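Local coordinates for cytochrome P450 monooxygenase (Rhodococcus sp. ECU0066, PDB 6KBH), which probably oxidises organic substrates at a heme, as a self-sufficient P450 monooxygenase that carries its own FMN and 2Fe-2S electron-transfer centres, at residues A[605-617]-A[627-639]. Sequence-based numbering, arbitrary orientation.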
ATOM      1  N   TYR A 605     -23.352 -37.209 -10.894  1.00122.31           N
ATOM      2  CA  TYR A 605     -23.741 -35.949 -10.284  1.00122.90           C
ATOM      3  C   TYR A 605     -25.198 -35.655 -10.616  1.00125.56           C
ATOM      4  O   TYR A 605     -25.744 -36.147 -11.606  1.00124.42           O
ATOM      5  CB  TYR A 605     -22.831 -34.798 -10.737  1.00123.30           C
ATOM      6  CG  TYR A 605     -22.877 -34.510 -12.220  1.00122.53           C
ATOM      7  CD1 TYR A 605     -22.164 -35.292 -13.117  1.00120.77           C
ATOM      8  CD2 TYR A 605     -23.621 -33.450 -12.722  1.00118.06           C
ATOM      9  CE1 TYR A 605     -22.194 -35.037 -14.470  1.00120.07           C
ATOM     10  CE2 TYR A 605     -23.659 -33.185 -14.080  1.00118.30           C
ATOM     11  CZ  TYR A 605     -22.942 -33.983 -14.948  1.00123.53           C
ATOM     12  OH  TYR A 605     -22.969 -33.733 -16.300  1.00124.70           O
ATOM     13  N   GLU A 606     -25.823 -34.841  -9.764  1.00125.92           N
ATOM     14  CA  GLU A 606     -27.228 -34.482  -9.907  1.00123.58           C
ATOM     15  C   GLU A 606     -27.373 -32.997  -9.613  1.00122.87           C
ATOM     16  O   GLU A 606     -26.975 -32.542  -8.541  1.00123.57           O
ATOM     17  CB  GLU A 606     -28.101 -35.308  -8.952  1.00116.08           C
ATOM     18  CG  GLU A 606     -29.525 -35.515  -9.432  1.00128.48           C
ATOM     19  CD  GLU A 606     -30.315 -36.453  -8.537  1.00132.25           C
ATOM     20  OE1 GLU A 606     -30.012 -36.516  -7.326  1.00132.45           O
ATOM     21  OE2 GLU A 606     -31.239 -37.123  -9.046  1.00126.36           O
ATOM     22  N   ILE A 607     -27.934 -32.232 -10.546  1.00120.55           N
ATOM     23  CA  ILE A 607     -27.990 -30.782 -10.396  1.00117.93           C
ATOM     24  C   ILE A 607     -29.443 -30.325 -10.415  1.00116.95           C
ATOM     25  O   ILE A 607     -30.230 -30.751 -11.270  1.00117.29           O
ATOM     26  CB  ILE A 607     -27.147 -30.059 -11.464  1.00115.69           C
ATOM     27  CG1 ILE A 607     -27.829 -29.992 -12.817  1.00117.47           C
ATOM     28  CG2 ILE A 607     -25.882 -30.808 -11.723  1.00119.38           C
ATOM     29  CD1 ILE A 607     -26.962 -29.259 -13.801  1.00119.09           C
ATOM     30  N   HIS A 608     -29.796 -29.483  -9.447  1.00110.64           N
ATOM     31  CA  HIS A 608     -31.160 -29.031  -9.222  1.00109.01           C
ATOM     32  C   HIS A 608     -31.129 -27.505  -9.240  1.00105.03           C
ATOM     33  O   HIS A 608     -30.448 -26.889  -8.414  1.00 98.67           O
ATOM     34  CB  HIS A 608     -31.700 -29.567  -7.885  1.00113.88           C
ATOM     35  CG  HIS A 608     -31.950 -31.039  -7.871  1.00117.53           C
ATOM     36  ND1 HIS A 608     -33.187 -31.588  -8.133  1.00125.19           N
ATOM     37  CD2 HIS A 608     -31.131 -32.081  -7.597  1.00119.39           C
ATOM     38  CE1 HIS A 608     -33.123 -32.904  -8.040  1.00119.07           C
ATOM     39  NE2 HIS A 608     -31.883 -33.230  -7.717  1.00115.70           N
ATOM     40  N   TYR A 609     -31.862 -26.896 -10.172  1.00111.23           N
ATOM     41  CA  TYR A 609     -31.728 -25.471 -10.471  1.00106.46           C
ATOM     42  C   TYR A 609     -33.097 -24.803 -10.397  1.00111.76           C
ATOM     43  O   TYR A 609     -33.975 -25.083 -11.220  1.00107.19           O
ATOM     44  CB  TYR A 609     -31.086 -25.277 -11.847  1.00101.13           C
ATOM     45  CG  TYR A 609     -30.825 -23.844 -12.259  1.00 98.17           C
ATOM     46  CD1 TYR A 609     -30.684 -22.832 -11.316  1.00 97.98           C
ATOM     47  CD2 TYR A 609     -30.709 -23.508 -13.602  1.00102.31           C
ATOM     48  CE1 TYR A 609     -30.445 -21.523 -11.706  1.00 98.56           C
ATOM     49  CE2 TYR A 609     -30.467 -22.208 -13.997  1.00101.04           C
ATOM     50  CZ  TYR A 609     -30.338 -21.220 -13.049  1.00 96.60           C
ATOM     51  OH  TYR A 609     -30.099 -19.927 -13.451  1.00101.70           O
ATOM     52  N   ALA A 610     -33.270 -23.912  -9.424  1.00109.92           N
ATOM     53  CA  ALA A 610     -34.513 -23.183  -9.231  1.00104.27           C
ATOM     54  C   ALA A 610     -34.295 -21.692  -9.455  1.00107.17           C
ATOM     55  O   ALA A 610     -33.173 -21.185  -9.385  1.00109.14           O
ATOM     56  CB  ALA A 610     -35.084 -23.421  -7.826  1.00107.94           C
ATOM     57  N   GLY A 611     -35.391 -20.993  -9.725  1.00105.14           N
ATOM     58  CA  GLY A 611     -35.345 -19.562  -9.944  1.00106.24           C
ATOM     59  C   GLY A 611     -36.746 -19.011 -10.075  1.00114.61           C
ATOM     60  O   GLY A 611     -37.711 -19.759 -10.264  1.00118.24           O
ATOM     61  N   ARG A 612     -36.844 -17.683  -9.972  1.00111.90           N
ATOM     62  CA  ARG A 612     -38.155 -17.043  -9.980  1.00107.96           C
ATOM     63  C   ARG A 612     -38.888 -17.285 -11.296  1.00118.36           C
ATOM     64  O   ARG A 612     -40.116 -17.432 -11.309  1.00126.25           O
ATOM     65  CB  ARG A 612     -38.016 -15.544  -9.698  1.00111.55           C
ATOM     66  CG  ARG A 612     -37.393 -14.727 -10.824  1.00122.19           C
ATOM     67  CD  ARG A 612     -36.804 -13.419 -10.312  1.00121.51           C
ATOM     68  NE  ARG A 612     -37.832 -12.443  -9.955  1.00129.37           N
ATOM     69  CZ  ARG A 612     -38.370 -11.577 -10.808  1.00129.18           C
ATOM     70  NH1 ARG A 612     -37.986 -11.565 -12.077  1.00120.54           N
ATOM     71  NH2 ARG A 612     -39.296 -10.724 -10.391  1.00132.43           N
ATOM     72  N   SER A 613     -38.157 -17.352 -12.408  1.00116.03           N
ATOM     73  CA  SER A 613     -38.780 -17.474 -13.718  1.00113.31           C
ATOM     74  C   SER A 613     -37.844 -18.221 -14.656  1.00114.93           C
ATOM     75  O   SER A 613     -36.620 -18.088 -14.568  1.00109.70           O
ATOM     76  CB  SER A 613     -39.124 -16.096 -14.297  1.00110.24           C
ATOM     77  OG  SER A 613     -39.543 -16.197 -15.646  1.00116.31           O
ATOM     78  N   ARG A 614     -38.433 -19.008 -15.562  1.00114.24           N
ATOM     79  CA  ARG A 614     -37.620 -19.710 -16.550  1.00110.74           C
ATOM     80  C   ARG A 614     -37.000 -18.738 -17.549  1.00109.56           C
ATOM     81  O   ARG A 614     -35.917 -19.004 -18.083  1.00108.87           O
ATOM     82  CB  ARG A 614     -38.453 -20.767 -17.279  1.00106.58           C
ATOM     83  CG  ARG A 614     -37.597 -21.718 -18.096  1.00112.14           C
ATOM     84  CD  ARG A 614     -38.375 -22.697 -18.967  1.00104.63           C
ATOM     85  NE  ARG A 614     -39.075 -23.745 -18.228  1.00116.81           N
ATOM     86  CZ  ARG A 614     -40.397 -23.857 -18.156  1.00131.53           C
ATOM     87  NH1 ARG A 614     -41.177 -22.969 -18.758  1.00127.71           N
ATOM     88  NH2 ARG A 614     -40.943 -24.852 -17.468  1.00130.43           N
ATOM     89  N   THR A 615     -37.668 -17.611 -17.803  1.00108.35           N
ATOM     90  CA  THR A 615     -37.109 -16.585 -18.675  1.00106.60           C
ATOM     91  C   THR A 615     -35.863 -15.961 -18.057  1.00106.44           C
ATOM     92  O   THR A 615     -34.918 -15.605 -18.771  1.00110.58           O
ATOM     93  CB  THR A 615     -38.154 -15.509 -18.961  1.00106.55           C
ATOM     94  OG1 THR A 615     -38.317 -14.672 -17.806  1.00104.66           O
ATOM     95  CG2 THR A 615     -39.494 -16.141 -19.305  1.00115.06           C
ATOM     96  N   SER A 616     -35.851 -15.813 -16.732  1.00109.58           N
ATOM     97  CA  SER A 616     -34.761 -15.175 -16.007  1.00103.42           C
ATOM     98  C   SER A 616     -33.789 -16.184 -15.408  1.00 97.62           C
ATOM     99  O   SER A 616     -33.042 -15.845 -14.484  1.00 94.18           O
ATOM    100  CB  SER A 616     -35.322 -14.270 -14.910  1.00103.93           C
ATOM    101  OG  SER A 616     -35.975 -15.032 -13.907  1.00105.06           O
ATOM    102  N   MET A 617     -33.792 -17.418 -15.900  1.00100.53           N
ATOM    103  CA  MET A 617     -32.882 -18.457 -15.429  1.00100.99           C
ATOM    104  C   MET A 617     -31.845 -18.699 -16.517  1.00106.64           C
ATOM    105  O   MET A 617     -32.153 -19.288 -17.559  1.00 97.09           O
ATOM    106  CB  MET A 617     -33.638 -19.735 -15.073  1.00104.95           C
ATOM    107  CG  MET A 617     -33.906 -19.882 -13.585  1.00107.56           C
ATOM    108  SD  MET A 617     -35.353 -20.890 -13.209  1.00116.64           S
ATOM    109  CE  MET A 617     -34.935 -22.430 -14.017  1.00104.57           C
ATOM    110  N   HIS A 627     -25.367 -31.935 -19.560  1.00117.81           N
ATOM    111  CA  HIS A 627     -25.989 -32.274 -18.282  1.00125.19           C
ATOM    112  C   HIS A 627     -27.508 -32.356 -18.385  1.00129.61           C
ATOM    113  O   HIS A 627     -28.191 -32.392 -17.353  1.00126.83           O
ATOM    114  CB  HIS A 627     -25.608 -31.282 -17.172  1.00119.77           C
ATOM    115  CG  HIS A 627     -24.192 -30.798 -17.249  1.00120.51           C
ATOM    116  ND1 HIS A 627     -23.109 -31.631 -17.070  1.00123.67           N
ATOM    117  CD2 HIS A 627     -23.681 -29.568 -17.495  1.00117.08           C
ATOM    118  CE1 HIS A 627     -21.993 -30.936 -17.196  1.00114.18           C
ATOM    119  NE2 HIS A 627     -22.311 -29.681 -17.456  1.00111.83           N
ATOM    120  N   GLY A 628     -28.057 -32.379 -19.604  1.00128.76           N
ATOM    121  CA  GLY A 628     -29.504 -32.402 -19.761  1.00125.96           C
ATOM    122  C   GLY A 628     -30.129 -33.683 -19.246  1.00132.35           C
ATOM    123  O   GLY A 628     -31.206 -33.662 -18.642  1.00128.49           O
ATOM    124  N   GLU A 629     -29.469 -34.817 -19.489  1.00134.37           N
ATOM    125  CA  GLU A 629     -29.873 -36.068 -18.860  1.00129.03           C
ATOM    126  C   GLU A 629     -29.877 -35.953 -17.340  1.00129.62           C
ATOM    127  O   GLU A 629     -30.598 -36.696 -16.662  1.00132.64           O
ATOM    128  CB  GLU A 629     -28.938 -37.195 -19.310  1.00132.97           C
ATOM    129  CG  GLU A 629     -27.468 -36.788 -19.364  1.00137.53           C
ATOM    130  CD  GLU A 629     -27.047 -36.294 -20.737  1.00137.24           C
ATOM    131  OE1 GLU A 629     -27.926 -36.146 -21.610  1.00147.45           O
ATOM    132  OE2 GLU A 629     -25.841 -36.039 -20.940  1.00136.73           O
ATOM    133  N   SER A 630     -29.096 -35.019 -16.788  1.00130.45           N
ATOM    134  CA  SER A 630     -28.853 -34.936 -15.352  1.00124.38           C
ATOM    135  C   SER A 630     -29.465 -33.720 -14.664  1.00125.52           C
ATOM    136  O   SER A 630     -29.428 -33.656 -13.433  1.00123.60           O
ATOM    137  CB  SER A 630     -27.344 -34.942 -15.072  1.00123.72           C
ATOM    138  OG  SER A 630     -26.703 -36.077 -15.624  1.00120.69           O
ATOM    139  N   VAL A 631     -30.013 -32.753 -15.399  1.00126.92           N
ATOM    140  CA  VAL A 631     -30.568 -31.545 -14.793  1.00123.08           C
ATOM    141  C   VAL A 631     -32.057 -31.733 -14.552  1.00121.36           C
ATOM    142  O   VAL A 631     -32.766 -32.398 -15.318  1.00124.46           O
ATOM    143  CB  VAL A 631     -30.303 -30.308 -15.695  1.00124.12           C
ATOM    144  CG1 VAL A 631     -30.852 -30.530 -17.111  1.00123.23           C
ATOM    145  CG2 VAL A 631     -30.867 -29.027 -15.081  1.00118.70           C
ATOM    146  N   ARG A 632     -32.542 -31.153 -13.463  1.00118.49           N
ATOM    147  CA  ARG A 632     -33.965 -30.887 -13.346  1.00116.39           C
ATOM    148  C   ARG A 632     -34.134 -29.433 -12.934  1.00117.04           C
ATOM    149  O   ARG A 632     -33.403 -28.918 -12.078  1.00113.14           O
ATOM    150  CB  ARG A 632     -34.653 -31.841 -12.404  1.00126.42           C
ATOM    151  CG  ARG A 632     -34.983 -33.203 -13.014  1.00128.73           C
ATOM    152  CD  ARG A 632     -34.706 -34.296 -12.018  1.00126.93           C
ATOM    153  NE  ARG A 632     -33.436 -34.071 -11.334  1.00130.04           N
ATOM    154  CZ  ARG A 632     -32.227 -34.080 -11.893  1.00131.04           C
ATOM    155  NH1 ARG A 632     -32.041 -34.408 -13.170  1.00130.45           N
ATOM    156  NH2 ARG A 632     -31.178 -33.826 -11.129  1.00128.20           N
ATOM    157  N   VAL A 633     -35.055 -28.795 -13.612  1.00121.59           N
ATOM    158  CA  VAL A 633     -35.423 -27.395 -13.542  1.00118.07           C
ATOM    159  C   VAL A 633     -36.672 -27.262 -12.687  1.00117.51           C
ATOM    160  O   VAL A 633     -37.504 -28.171 -12.632  1.00124.98           O
ATOM    161  CB  VAL A 633     -35.646 -26.940 -14.990  1.00118.87           C
ATOM    162  CG1 VAL A 633     -36.539 -27.969 -15.631  1.00125.74           C
ATOM    163  CG2 VAL A 633     -36.253 -25.580 -15.049  1.00114.96           C
ATOM    164  N   TYR A 634     -36.792 -26.154 -11.954  1.00113.53           N
ATOM    165  CA  TYR A 634     -37.968 -25.893 -11.112  1.00117.94           C
ATOM    166  C   TYR A 634     -38.265 -24.407 -11.102  1.00119.20           C
ATOM    167  O   TYR A 634     -38.029 -23.716 -10.097  1.00117.81           O
ATOM    168  CB  TYR A 634     -37.766 -26.428  -9.683  1.00117.26           C
ATOM    169  CG  TYR A 634     -37.138 -27.782  -9.649  1.00121.03           C
ATOM    170  CD1 TYR A 634     -35.767 -27.926  -9.773  1.00122.92           C
ATOM    171  CD2 TYR A 634     -37.918 -28.930  -9.578  1.00123.85           C
ATOM    172  CE1 TYR A 634     -35.191 -29.157  -9.795  1.00125.38           C
ATOM    173  CE2 TYR A 634     -37.346 -30.169  -9.607  1.00124.48           C
ATOM    174  CZ  TYR A 634     -35.971 -30.264  -9.712  1.00130.70           C
ATOM    175  OH  TYR A 634     -35.362 -31.482  -9.701  1.00130.71           O
ATOM    176  N   PRO A 635     -38.783 -23.878 -12.213  1.00121.78           N
ATOM    177  CA  PRO A 635     -39.047 -22.439 -12.281  1.00119.31           C
ATOM    178  C   PRO A 635     -40.238 -22.098 -11.395  1.00121.14           C
ATOM    179  O   PRO A 635     -41.198 -22.866 -11.311  1.00128.27           O
ATOM    180  CB  PRO A 635     -39.356 -22.201 -13.772  1.00118.88           C
ATOM    181  CG  PRO A 635     -38.990 -23.486 -14.503  1.00121.50           C
ATOM    182  CD  PRO A 635     -39.217 -24.567 -13.451  1.00120.30           C
ATOM    183  N   GLY A 636     -40.141 -20.979 -10.677  1.00119.40           N
ATOM    184  CA  GLY A 636     -41.194 -20.632  -9.738  1.00124.34           C
ATOM    185  C   GLY A 636     -42.468 -20.165 -10.420  1.00126.69           C
ATOM    186  O   GLY A 636     -43.574 -20.513  -9.992  1.00129.35           O
ATOM    187  N   ASP A 637     -42.330 -19.368 -11.485  1.00128.28           N
ATOM    188  CA  ASP A 637     -43.491 -18.745 -12.118  1.00128.08           C
ATOM    189  C   ASP A 637     -44.510 -19.781 -12.576  1.00129.12           C
ATOM    190  O   ASP A 637     -45.720 -19.577 -12.435  1.00130.78           O
ATOM    191  CB  ASP A 637     -43.046 -17.878 -13.298  1.00125.91           C
ATOM    192  CG  ASP A 637     -42.314 -18.674 -14.363  1.00124.36           C
ATOM    193  OD1 ASP A 637     -41.721 -19.720 -14.025  1.00121.45           O
ATOM    194  OD2 ASP A 637     -42.335 -18.253 -15.537  1.00127.37           O
ATOM    195  N   GLU A 638     -44.052 -20.900 -13.129  1.00126.65           N
ATOM    196  CA  GLU A 638     -45.002 -21.917 -13.567  1.00125.84           C
ATOM    197  C   GLU A 638     -45.689 -22.568 -12.381  1.00134.56           C
ATOM    198  O   GLU A 638     -46.858 -22.963 -12.467  1.00131.87           O
ATOM    199  CB  GLU A 638     -44.278 -22.956 -14.404  1.00125.22           C
ATOM    200  CG  GLU A 638     -43.571 -22.342 -15.572  1.00127.10           C
ATOM    201  CD  GLU A 638     -42.168 -22.846 -15.691  1.00130.32           C
ATOM    202  OE1 GLU A 638     -41.937 -24.018 -15.329  1.00130.03           O
ATOM    203  OE2 GLU A 638     -41.294 -22.060 -16.104  1.00127.77           O
ATOM    204  N   GLY A 639     -44.960 -22.704 -11.286  1.00133.31           N
ATOM    205  CA  GLY A 639     -45.419 -23.330 -10.077  1.00133.21           C
ATOM    206  C   GLY A 639     -44.942 -24.756 -10.145  1.00133.79           C
ATOM    207  O   GLY A 639     -45.683 -25.685 -10.484  1.00133.28           O
TER
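His608, Arg632 and Tyr634 meet on one face of two parallel strands, 605-611 and 631-635. Together with helix 620-625 the strands form a beta-alpha-beta unit. Strand 631-635 is an edge of the five-stranded parallel sheet in this reductase part of the chain. Arg632 N donates to Ile607 O (3.2 Å), and Tyr609 N donates to Arg632 O (3.2 Å). The guanidinium of Arg632 stands steeply to the His608 ring, the planes 81° apart, with NH2 over one ring face near the rim. The chain of Arg632 bends at chi2 and chi3, which folds the group back toward its own backbone, where NH2 donates to Ser630 O (2.9 Å). Glu606 OE2 lies 3.9 Å from Arg632 NH2, well out of the guanidinium plane, a long pairing of charges alone. The His608 and Tyr634 rings meet rim to rim, their planes nearly parallel, neither over the face of the other. ND1 of His608 and OH of Tyr634 make at most a weak hydrogen bond, doubtful because the hydroxyl is modelled too close to a neighbour. An alanine in place of Arg632 would probably uncover that face of His608 and leave Glu606 without this positive neighbour.

The other face is mainly apolar. Ile607 CG1 packs on Val631 CB (3.8 Å), and Leu623 of helix 620-625 touches both residues. Tyr609 lies here too, its OH held by Gly585 O and Ala618 O. Farther along, Met617 CE reaches Val633 CG2 (3.6 Å). Beyond the strands, Arg614 NH2 forms a salt bridge with Glu638 OE1; the exact placing is doubtful, as the groups are modelled too close. The chemistry is thus divided: polar and charged groups on the His608 face, mostly hydrocarbon against the helix, and an ion pair joining the exposed loops.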